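Lactococcus lactis MG1363 DpsA (Lactococcus lactis, PDB 1ZS3) forms a dodecameric ferritin-like shell that probably protects the cell against oxidative stress, and binds DNA, which requires its N-terminal helix. Local coordinates at residues E70-F73 against K74-L78; L15-A18 against E19-H23; I40-I43 against R44-A48. All coordinates share one frame; numbering follows the deposited sequence.

Contact 1 (E70-F73 against K74-L78)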
ATOM      1  N   GLU A  70      21.878  10.303   5.661  1.00 38.63           N
ATOM      2  CA  GLU A  70      21.654   9.328   4.628  1.00 39.43           C
ATOM      3  C   GLU A  70      22.836   9.254   3.677  1.00 38.92           C
ATOM      4  O   GLU A  70      23.207   8.170   3.218  1.00 37.95           O
ATOM      5  CB  GLU A  70      20.406   9.675   3.843  1.00 40.63           C
ATOM      6  CG  GLU A  70      19.202   8.759   4.065  1.00 45.15           C
ATOM      7  CD  GLU A  70      17.934   9.293   3.372  1.00 48.98           C
ATOM      8  OE1 GLU A  70      17.893   9.353   2.101  1.00 52.24           O
ATOM      9  OE2 GLU A  70      16.987   9.670   4.096  1.00 49.17           O
ATOM     10  N   TYR A  71      23.380  10.416   3.342  1.00 38.42           N
ATOM     11  CA  TYR A  71      24.531  10.523   2.480  1.00 39.10           C
ATOM     12  C   TYR A  71      25.783  10.117   3.265  1.00 39.41           C
ATOM     13  O   TYR A  71      26.731   9.600   2.686  1.00 39.74           O
ATOM     14  CB  TYR A  71      24.661  11.954   1.908  1.00 39.33           C
ATOM     15  CG  TYR A  71      23.789  12.166   0.704  1.00 39.97           C
ATOM     16  CD1 TYR A  71      23.958  11.391  -0.412  1.00 39.64           C
ATOM     17  CD2 TYR A  71      22.773  13.119   0.696  1.00 39.83           C
ATOM     18  CE1 TYR A  71      23.171  11.547  -1.498  1.00 40.10           C
ATOM     19  CE2 TYR A  71      21.969  13.281  -0.408  1.00 39.13           C
ATOM     20  CZ  TYR A  71      22.172  12.471  -1.497  1.00 39.32           C
ATOM     21  OH  TYR A  71      21.409  12.556  -2.636  1.00 42.01           O
ATOM     22  N   PHE A  72      25.787  10.359   4.589  1.00 38.69           N
ATOM     23  CA  PHE A  72      26.883   9.938   5.427  1.00 38.53           C
ATOM     24  C   PHE A  72      27.058   8.439   5.252  1.00 38.39           C
ATOM     25  O   PHE A  72      28.154   7.975   4.896  1.00 37.84           O
ATOM     26  CB  PHE A  72      26.671  10.313   6.901  1.00 38.78           C
ATOM     27  CG  PHE A  72      27.874  10.092   7.732  1.00 38.71           C
ATOM     28  CD1 PHE A  72      28.059   8.881   8.395  1.00 39.42           C
ATOM     29  CD2 PHE A  72      28.884  11.038   7.775  1.00 40.84           C
ATOM     30  CE1 PHE A  72      29.207   8.643   9.180  1.00 40.58           C
ATOM     31  CE2 PHE A  72      30.045  10.819   8.552  1.00 42.16           C
ATOM     32  CZ  PHE A  72      30.204   9.621   9.258  1.00 41.64           C
ATOM     33  N   PHE A  73      25.995   7.652   5.469  1.00 38.43           N
ATOM     34  CA  PHE A  73      26.073   6.188   5.356  1.00 37.82           C
ATOM     35  C   PHE A  73      26.298   5.735   3.900  1.00 38.03           C
ATOM     36  O   PHE A  73      26.944   4.731   3.648  1.00 37.98           O
ATOM     37  CB  PHE A  73      24.807   5.510   5.896  1.00 36.79           C
ATOM     38  CG  PHE A  73      24.702   5.495   7.403  1.00 37.38           C
ATOM     39  CD1 PHE A  73      23.795   6.336   8.058  1.00 36.10           C
ATOM     40  CD2 PHE A  73      25.499   4.653   8.167  1.00 38.46           C
ATOM     41  CE1 PHE A  73      23.699   6.329   9.427  1.00 35.54           C
ATOM     42  CE2 PHE A  73      25.421   4.664   9.569  1.00 37.43           C
ATOM     43  CZ  PHE A  73      24.511   5.499  10.194  1.00 36.08           C
ATOM     44  N   LYS A  74      25.803   6.497   2.939  1.00 38.33           N
ATOM     45  CA  LYS A  74      25.810   6.004   1.581  1.00 39.17           C
ATOM     46  C   LYS A  74      27.248   6.062   1.043  1.00 38.63           C
ATOM     47  O   LYS A  74      27.719   5.132   0.388  1.00 38.12           O
ATOM     48  CB  LYS A  74      24.821   6.773   0.705  1.00 39.65           C
ATOM     49  CG  LYS A  74      24.534   6.127  -0.621  1.00 43.89           C
ATOM     50  CD  LYS A  74      24.285   7.175  -1.741  1.00 48.65           C
ATOM     51  CE  LYS A  74      23.184   6.712  -2.759  1.00 51.12           C
ATOM     52  NZ  LYS A  74      23.389   7.318  -4.133  1.00 52.48           N
ATOM     53  N   ILE A  75      27.903   7.188   1.299  1.00 38.29           N
ATOM     54  CA  ILE A  75      29.252   7.457   0.847  1.00 37.79           C
ATOM     55  C   ILE A  75      30.320   6.696   1.625  1.00 36.78           C
ATOM     56  O   ILE A  75      31.333   6.289   1.047  1.00 35.43           O
ATOM     57  CB  ILE A  75      29.483   8.959   0.857  1.00 37.98           C
ATOM     58  CG1 ILE A  75      28.435   9.620  -0.047  1.00 37.77           C
ATOM     59  CG2 ILE A  75      30.865   9.315   0.294  1.00 39.90           C
ATOM     60  CD1 ILE A  75      28.689  11.037  -0.242  1.00 38.59           C
ATOM     61  N   SER A  76      30.066   6.505   2.915  1.00 35.66           N
ATOM     62  CA  SER A  76      30.916   5.753   3.775  1.00 34.91           C
ATOM     63  C   SER A  76      30.961   4.390   3.215  1.00 35.01           C
ATOM     64  O   SER A  76      32.027   3.819   3.058  1.00 36.13           O
ATOM     65  CB  SER A  76      30.445   5.741   5.228  1.00 34.70           C
ATOM     66  OG  SER A  76      30.616   7.029   5.798  1.00 34.70           O
ATOM     67  N   ASP A  77      29.786   3.849   2.941  1.00 35.52           N
ATOM     68  CA  ASP A  77      29.672   2.496   2.389  1.00 35.14           C
ATOM     69  C   ASP A  77      30.367   2.421   1.076  1.00 34.58           C
ATOM     70  O   ASP A  77      30.982   1.393   0.792  1.00 34.31           O
ATOM     71  CB  ASP A  77      28.225   2.085   2.202  1.00 34.70           C
ATOM     72  CG  ASP A  77      27.638   1.576   3.445  1.00 36.47           C
ATOM     73  OD1 ASP A  77      26.422   1.629   3.629  1.00 39.75           O
ATOM     74  OD2 ASP A  77      28.330   1.094   4.340  1.00 39.00           O
ATOM     75  N   LEU A  78      30.274   3.484   0.262  1.00 33.34           N
ATOM     76  CA  LEU A  78      30.859   3.414  -1.052  1.00 33.32           C
ATOM     77  C   LEU A  78      32.377   3.351  -0.876  1.00 35.20           C
ATOM     78  O   LEU A  78      33.049   2.632  -1.619  1.00 35.06           O
ATOM     79  CB  LEU A  78      30.463   4.624  -1.889  1.00 32.55           C
ATOM     80  CG  LEU A  78      29.104   4.492  -2.573  1.00 31.63           C
ATOM     81  CD1 LEU A  78      28.682   5.804  -3.199  1.00 31.41           C
ATOM     82  CD2 LEU A  78      29.088   3.405  -3.647  1.00 32.46           C
TER

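Contact 2 (L15-A18 against E19-H23)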
ATOM      1  N   LEU A  15      46.739   6.232  10.992  1.00 72.68           N
ATOM      2  CA  LEU A  15      47.155   7.645  11.203  1.00 73.11           C
ATOM      3  C   LEU A  15      48.376   8.084  10.391  1.00 73.14           C
ATOM      4  O   LEU A  15      48.480   9.258  10.016  1.00 72.87           O
ATOM      5  CB  LEU A  15      47.501   7.864  12.666  1.00 73.05           C
ATOM      6  CG  LEU A  15      46.306   8.203  13.551  1.00 73.72           C
ATOM      7  CD1 LEU A  15      46.689   7.961  15.020  1.00 74.12           C
ATOM      8  CD2 LEU A  15      45.785   9.638  13.306  1.00 73.39           C
ATOM      9  N   ASP A  16      49.269   7.137  10.141  1.00 73.42           N
ATOM     10  CA  ASP A  16      50.454   7.364   9.345  1.00 73.56           C
ATOM     11  C   ASP A  16      49.976   7.532   7.905  1.00 72.97           C
ATOM     12  O   ASP A  16      50.194   8.574   7.304  1.00 72.34           O
ATOM     13  CB  ASP A  16      51.416   6.167   9.499  1.00 74.25           C
ATOM     14  CG  ASP A  16      52.875   6.581   9.457  1.00 76.10           C
ATOM     15  OD1 ASP A  16      53.574   6.237   8.459  1.00 77.64           O
ATOM     16  OD2 ASP A  16      53.417   7.241  10.392  1.00 76.61           O
ATOM     17  N   LYS A  17      49.287   6.504   7.410  1.00 72.33           N
ATOM     18  CA  LYS A  17      48.747   6.463   6.073  1.00 71.72           C
ATOM     19  C   LYS A  17      47.793   7.620   5.794  1.00 71.11           C
ATOM     20  O   LYS A  17      47.696   8.087   4.655  1.00 70.69           O
ATOM     21  CB  LYS A  17      48.036   5.112   5.808  1.00 71.74           C
ATOM     22  CG  LYS A  17      48.067   4.629   4.342  1.00 71.67           C
ATOM     23  CD  LYS A  17      47.143   3.433   4.138  1.00 71.93           C
ATOM     24  CE  LYS A  17      45.857   3.869   3.487  1.00 71.83           C
ATOM     25  NZ  LYS A  17      46.104   4.191   2.052  1.00 71.25           N
ATOM     26  N   ALA A  18      47.070   8.053   6.830  1.00 70.76           N
ATOM     27  CA  ALA A  18      46.131   9.185   6.703  1.00 70.69           C
ATOM     28  C   ALA A  18      46.865  10.480   6.398  1.00 71.58           C
ATOM     29  O   ALA A  18      46.529  11.153   5.429  1.00 71.94           O
ATOM     30  CB  ALA A  18      45.298   9.339   7.949  1.00 70.18           C
ATOM     31  N   GLU A  19      47.917  10.785   7.173  1.00 72.66           N
ATOM     32  CA  GLU A  19      48.712  11.976   6.937  1.00 73.45           C
ATOM     33  C   GLU A  19      49.282  12.017   5.527  1.00 72.74           C
ATOM     34  O   GLU A  19      49.168  13.037   4.885  1.00 73.10           O
ATOM     35  CB  GLU A  19      49.819  12.151   7.969  1.00 74.45           C
ATOM     36  CG  GLU A  19      50.372  13.592   7.999  1.00 77.01           C
ATOM     37  CD  GLU A  19      51.514  13.792   9.003  1.00 79.92           C
ATOM     38  OE1 GLU A  19      51.281  13.544  10.209  1.00 81.29           O
ATOM     39  OE2 GLU A  19      52.642  14.161   8.584  1.00 81.90           O
ATOM     40  N   ILE A  20      49.886  10.910   5.073  1.00 72.10           N
ATOM     41  CA  ILE A  20      50.454  10.797   3.720  1.00 71.69           C
ATOM     42  C   ILE A  20      49.388  11.143   2.704  1.00 71.58           C
ATOM     43  O   ILE A  20      49.617  12.053   1.893  1.00 71.62           O
ATOM     44  CB  ILE A  20      51.023   9.367   3.472  1.00 71.77           C
ATOM     45  CG1 ILE A  20      52.298   9.116   4.311  1.00 72.43           C
ATOM     46  CG2 ILE A  20      51.269   9.096   1.988  1.00 70.93           C
ATOM     47  CD1 ILE A  20      52.444   7.668   4.885  1.00 72.69           C
ATOM     48  N   ASP A  21      48.261  10.432   2.754  1.00 71.33           N
ATOM     49  CA  ASP A  21      47.143  10.623   1.816  1.00 70.27           C
ATOM     50  C   ASP A  21      46.588  12.087   1.768  1.00 70.27           C
ATOM     51  O   ASP A  21      46.245  12.589   0.687  1.00 69.88           O
ATOM     52  CB  ASP A  21      46.010   9.600   2.175  1.00 69.62           C
ATOM     53  CG  ASP A  21      46.368   8.137   1.833  1.00 69.00           C
ATOM     54  OD1 ASP A  21      47.401   7.899   1.162  1.00 68.18           O
ATOM     55  OD2 ASP A  21      45.683   7.165   2.220  1.00 67.09           O
ATOM     56  N   HIS A  22      46.530  12.744   2.932  1.00 70.34           N
ATOM     57  CA  HIS A  22      46.063  14.115   3.015  1.00 71.10           C
ATOM     58  C   HIS A  22      46.906  15.117   2.230  1.00 71.87           C
ATOM     59  O   HIS A  22      46.411  16.213   1.940  1.00 72.22           O
ATOM     60  CB  HIS A  22      45.830  14.617   4.492  1.00 71.03           C
ATOM     61  CG  HIS A  22      44.488  14.219   4.948  1.00 72.53           C
ATOM     62  ND1 HIS A  22      43.375  14.609   4.188  1.00 73.39           N
ATOM     63  CD2 HIS A  22      44.074  13.382   5.929  1.00 73.85           C
ATOM     64  CE1 HIS A  22      42.317  14.099   4.731  1.00 74.12           C
ATOM     65  NE2 HIS A  22      42.701  13.327   5.782  1.00 73.95           N
ATOM     66  N   HIS A  23      48.161  14.769   1.891  1.00 72.71           N
ATOM     67  CA  HIS A  23      49.098  15.770   1.287  1.00 73.14           C
ATOM     68  C   HIS A  23      49.149  15.744  -0.240  1.00 71.48           C
ATOM     69  O   HIS A  23      49.642  16.694  -0.860  1.00 70.81           O
ATOM     70  CB  HIS A  23      50.567  15.634   1.809  1.00 74.37           C
ATOM     71  CG  HIS A  23      50.710  15.807   3.304  1.00 76.95           C
ATOM     72  ND1 HIS A  23      49.695  16.323   4.107  1.00 78.53           N
ATOM     73  CD2 HIS A  23      51.743  15.532   4.140  1.00 78.61           C
ATOM     74  CE1 HIS A  23      50.102  16.380   5.363  1.00 79.06           C
ATOM     75  NE2 HIS A  23      51.340  15.905   5.406  1.00 79.19           N
TER

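Contact 3 (I40-I43 against R44-A48)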
ATOM      1  N   ILE A  40      28.455  17.627  10.831  1.00 43.46           N
ATOM      2  CA  ILE A  40      28.366  18.813  11.663  1.00 43.57           C
ATOM      3  C   ILE A  40      27.184  19.616  11.181  1.00 42.39           C
ATOM      4  O   ILE A  40      26.473  20.154  12.003  1.00 43.02           O
ATOM      5  CB  ILE A  40      29.751  19.605  11.708  1.00 43.90           C
ATOM      6  CG1 ILE A  40      30.408  19.402  13.064  1.00 43.90           C
ATOM      7  CG2 ILE A  40      29.579  21.077  11.497  1.00 44.92           C
ATOM      8  CD1 ILE A  40      30.696  17.971  13.374  1.00 44.31           C
ATOM      9  N   GLU A  41      26.968  19.699   9.870  1.00 40.82           N
ATOM     10  CA  GLU A  41      25.714  20.231   9.332  1.00 39.52           C
ATOM     11  C   GLU A  41      24.513  19.512   9.930  1.00 38.26           C
ATOM     12  O   GLU A  41      23.598  20.158  10.340  1.00 37.37           O
ATOM     13  CB  GLU A  41      25.658  20.091   7.827  1.00 38.96           C
ATOM     14  CG  GLU A  41      24.768  21.137   7.219  1.00 38.71           C
ATOM     15  CD  GLU A  41      25.441  22.471   7.057  1.00 39.64           C
ATOM     16  OE1 GLU A  41      25.033  23.421   7.759  1.00 38.02           O
ATOM     17  OE2 GLU A  41      26.373  22.555   6.229  1.00 42.91           O
ATOM     18  N   ASN A  42      24.518  18.196   9.992  1.00 37.80           N
ATOM     19  CA  ASN A  42      23.457  17.450  10.640  1.00 38.97           C
ATOM     20  C   ASN A  42      23.050  18.033  11.986  1.00 40.25           C
ATOM     21  O   ASN A  42      21.860  18.172  12.297  1.00 40.63           O
ATOM     22  CB  ASN A  42      23.853  15.970  10.784  1.00 38.91           C
ATOM     23  CG  ASN A  42      22.815  15.154  11.502  1.00 38.80           C
ATOM     24  OD1 ASN A  42      23.131  14.389  12.397  1.00 40.98           O
ATOM     25  ND2 ASN A  42      21.573  15.302  11.091  1.00 41.18           N
ATOM     26  N   ILE A  43      24.040  18.361  12.792  1.00 41.38           N
ATOM     27  CA  ILE A  43      23.805  18.874  14.146  1.00 41.32           C
ATOM     28  C   ILE A  43      23.260  20.291  14.052  1.00 41.16           C
ATOM     29  O   ILE A  43      22.347  20.687  14.762  1.00 40.49           O
ATOM     30  CB  ILE A  43      25.108  18.839  14.988  1.00 41.47           C
ATOM     31  CG1 ILE A  43      25.815  17.485  14.801  1.00 42.33           C
ATOM     32  CG2 ILE A  43      24.804  19.202  16.438  1.00 41.65           C
ATOM     33  CD1 ILE A  43      26.020  16.673  16.056  1.00 43.31           C
ATOM     34  N   ARG A  44      23.807  21.050  13.139  1.00 41.19           N
ATOM     35  CA  ARG A  44      23.389  22.416  12.921  1.00 42.26           C
ATOM     36  C   ARG A  44      21.958  22.494  12.451  1.00 42.04           C
ATOM     37  O   ARG A  44      21.242  23.420  12.821  1.00 43.09           O
ATOM     38  CB  ARG A  44      24.331  23.079  11.894  1.00 42.85           C
ATOM     39  CG  ARG A  44      25.546  23.804  12.493  1.00 43.05           C
ATOM     40  CD  ARG A  44      25.317  25.292  12.648  1.00 44.84           C
ATOM     41  NE  ARG A  44      25.333  25.953  11.336  1.00 44.08           N
ATOM     42  CZ  ARG A  44      24.559  26.980  10.981  1.00 42.36           C
ATOM     43  NH1 ARG A  44      23.661  27.527  11.810  1.00 40.45           N
ATOM     44  NH2 ARG A  44      24.699  27.453   9.754  1.00 42.40           N
ATOM     45  N   LEU A  45      21.545  21.518  11.637  1.00 42.06           N
ATOM     46  CA  LEU A  45      20.216  21.433  11.043  1.00 40.93           C
ATOM     47  C   LEU A  45      19.312  20.802  12.025  1.00 40.47           C
ATOM     48  O   LEU A  45      18.145  21.131  12.054  1.00 41.08           O
ATOM     49  CB  LEU A  45      20.224  20.584   9.763  1.00 40.28           C
ATOM     50  CG  LEU A  45      20.862  21.282   8.548  1.00 39.18           C
ATOM     51  CD1 LEU A  45      21.299  20.312   7.503  1.00 38.13           C
ATOM     52  CD2 LEU A  45      19.903  22.334   7.945  1.00 38.32           C
ATOM     53  N   THR A  46      19.817  19.861  12.833  1.00 39.84           N
ATOM     54  CA  THR A  46      19.111  19.397  14.002  1.00 40.04           C
ATOM     55  C   THR A  46      18.801  20.525  14.988  1.00 42.30           C
ATOM     56  O   THR A  46      17.686  20.602  15.524  1.00 43.75           O
ATOM     57  CB  THR A  46      19.926  18.349  14.716  1.00 38.89           C
ATOM     58  OG1 THR A  46      20.060  17.188  13.884  1.00 37.00           O
ATOM     59  CG2 THR A  46      19.200  17.834  15.935  1.00 38.70           C
ATOM     60  N   GLN A  47      19.766  21.406  15.258  1.00 43.82           N
ATOM     61  CA  GLN A  47      19.505  22.560  16.123  1.00 44.04           C
ATOM     62  C   GLN A  47      18.423  23.459  15.523  1.00 43.75           C
ATOM     63  O   GLN A  47      17.455  23.797  16.210  1.00 43.02           O
ATOM     64  CB  GLN A  47      20.794  23.370  16.336  1.00 45.04           C
ATOM     65  CG  GLN A  47      20.565  24.797  16.916  1.00 45.59           C
ATOM     66  CD  GLN A  47      21.853  25.538  17.192  1.00 46.49           C
ATOM     67  OE1 GLN A  47      22.442  26.119  16.272  1.00 47.78           O
ATOM     68  NE2 GLN A  47      22.294  25.521  18.449  1.00 45.29           N
ATOM     69  N   ALA A  48      18.596  23.855  14.274  1.00 43.18           N
ATOM     70  CA  ALA A  48      17.641  24.750  13.598  1.00 43.77           C
ATOM     71  C   ALA A  48      16.234  24.112  13.445  1.00 44.10           C
ATOM     72  O   ALA A  48      15.214  24.791  13.491  1.00 43.28           O
ATOM     73  CB  ALA A  48      18.218  25.201  12.231  1.00 42.97           C
TER
HETATM   74  O   HOH W   1      20.154  14.153  13.278  1.00 45.17           O

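Contact 1 (E70-F73 against K74-L78)
F72 and S76 meet one helical turn apart on helix 55-81, a long helix of the four-helix bundle that defines the ferritin-like Dps fold. The contact is local, between neighbours three to four residues apart on one continuous helix, and it lies partly buried where subunits join. Three regular main-chain bonds carry it: I75 N to Y71 O, S76 N to F72 O and D77 N to F73 O. The bond from K74 N to E70 O, at 3.1 Å, is weak, and K74 N makes a second weak bond to Y71 O.

The aromatic residues suit a helix pressed against several others. F72 lies against L35 and meets F39 edge-to-face, both on helix 27-51, while Y71 packs on E150 and L151 of helix 142-165. On the same flank as Y71, I75 also packs on L151 and brings CG1 to 3.2 Å from Y71 O. K74 approaches the Y71 ring obliquely, with K74 CD 4.4 Å from Y71 CD1, and the bent aliphatic chain carries NZ onward to a salt bridge with E150. At the subunit boundary D77 pairs through OD2 with R62 of the second subunit and R160 of the third, which probably balances the charge of the aspartate at the interface.

Serine suits position 76 because it is small and can return its hydroxyl to its own helix. Set beside the backbone N of its own residue (chi1 -70°), S76 OG gives its hydrogen to F72 O at 2.8 Å. F72 O thus accepts twice, from S76 OG and from S76 N, the two donors arriving from opposite faces of the carbonyl plane. The same OG sits over one face of the F72 ring, 4.0 Å above its plane and offset toward the rim.

Contact 2 (L15-A18 against E19-H23)
L15 to E19, D16 to I20, K17 to D21 and A18 to H22: four consecutive i to i+4 backbone bonds join residues 15-18 to 19-23 in one continuous run of helix 5-23. The N-H groups point well at their acceptors; that of I20 reaches D16 O at 171° and lies in the carbonyl plane, with N and O 3.2 Å apart. H22 N comes to A18 O nearly head-on to the carbonyl, at 3.0 Å. The CA atoms of K17 and I20, three residues apart, lie 5.2 Å from each other.

Among the side chains, K17 and D21 form the one salt bridge across the two segments. The lysine chain bends at chi3 (102°) and again at chi4 (73°), which carries its amine forward along the helix to the carboxylate. K17 NZ then donates to D21 OD2 at 3.0 Å, using the syn lone pair of OD2, the one turned toward OD1. The long lysine chain can cover the distance to the short D21 carboxylate one turn on, making an i to i+4 ion pair. On another side of the helix I20 extends CD1 to 3.4 Å from D16 O, with the D16 carboxylate nearby. A18 O, already bonded to H22 N, also has H22 CD2 3.4 Å away, approaching obliquely; the H22 ring also meets Y96 of helix 90-96.

No other chain of the assembly touches this stretch, although L15, D16, E19 and H23 meet a crystal neighbour. The chemistry is that of a solvent-facing helix stabilised by its own turns and by a paired charge, consistent with an N-terminal segment that projects from the bundle and is required for DNA binding.

Contact 3 (I40-I43 against R44-A48)
T46 grips N42 O twice: its hydroxyl OG1 donates at 2.6 Å and its backbone N at 2.7 Å, the two coming from opposite faces of the carbonyl plane. The threonine places OG1 beside its own backbone N (chi1 -65°), from where it can turn back one turn of helix 27-51. A water extends the network, accepting from N42 ND2 at 2.8 Å and donating to T46 OG1 at 3.1 Å. The buried hydroxyl is therefore both donor and acceptor, and the asparagine amide is tied to it through the solvent molecule. Regular main-chain bonds from R44 to I40, L45 to E41 and Q47 to I43 complete the turn.

Polar ends pointing elsewhere find partners beyond it. E41 OE2 bonds to Q125, and R44 reaches S117 through NH2 while lying in a cation-pi contact with F118, all on helix 111-138; Q47 NE2 bonds to S88 of the second subunit.

Packing comes next. The first torsion of E41 (chi1 -154°) puts E41 CG 3.6 Å from L45 CD1, and the bend at chi2 (81°) turns the carboxylate away toward Q125. L45 packs on F118 and on I64 of helix 55-81. At the subunit interface N42 and I43 touch F39, and T46 touches F73, of the second subunit. Such a helix, with apolar side chains and polar groups satisfied partly within the helix and partly by neighbours, belongs to the interior of the ferritin-like four-helix bundle and its intersubunit face.

Overall arrangement
All three contacts are short stretches within single helices, joined by i to i+4 bonds, yet they serve different places. Contact 3 is fully buried, contact 1 partly so, and contact 2 lies at the surface on a helix outside the bundle, on the opposite side of the chain's centre from contact 3, their centres about 29 Å apart. Contacts 1 and 3 sit on successive bundle helices, 55-81 and 27-51, with nearest atoms about 7 Å apart, and both meet the second subunit. Each pairs a hydroxyl side chain with a carbonyl one turn back, a way of satisfying polar groups inside the bundle, whereas contact 2 relies on a lysine-aspartate pair at the surface.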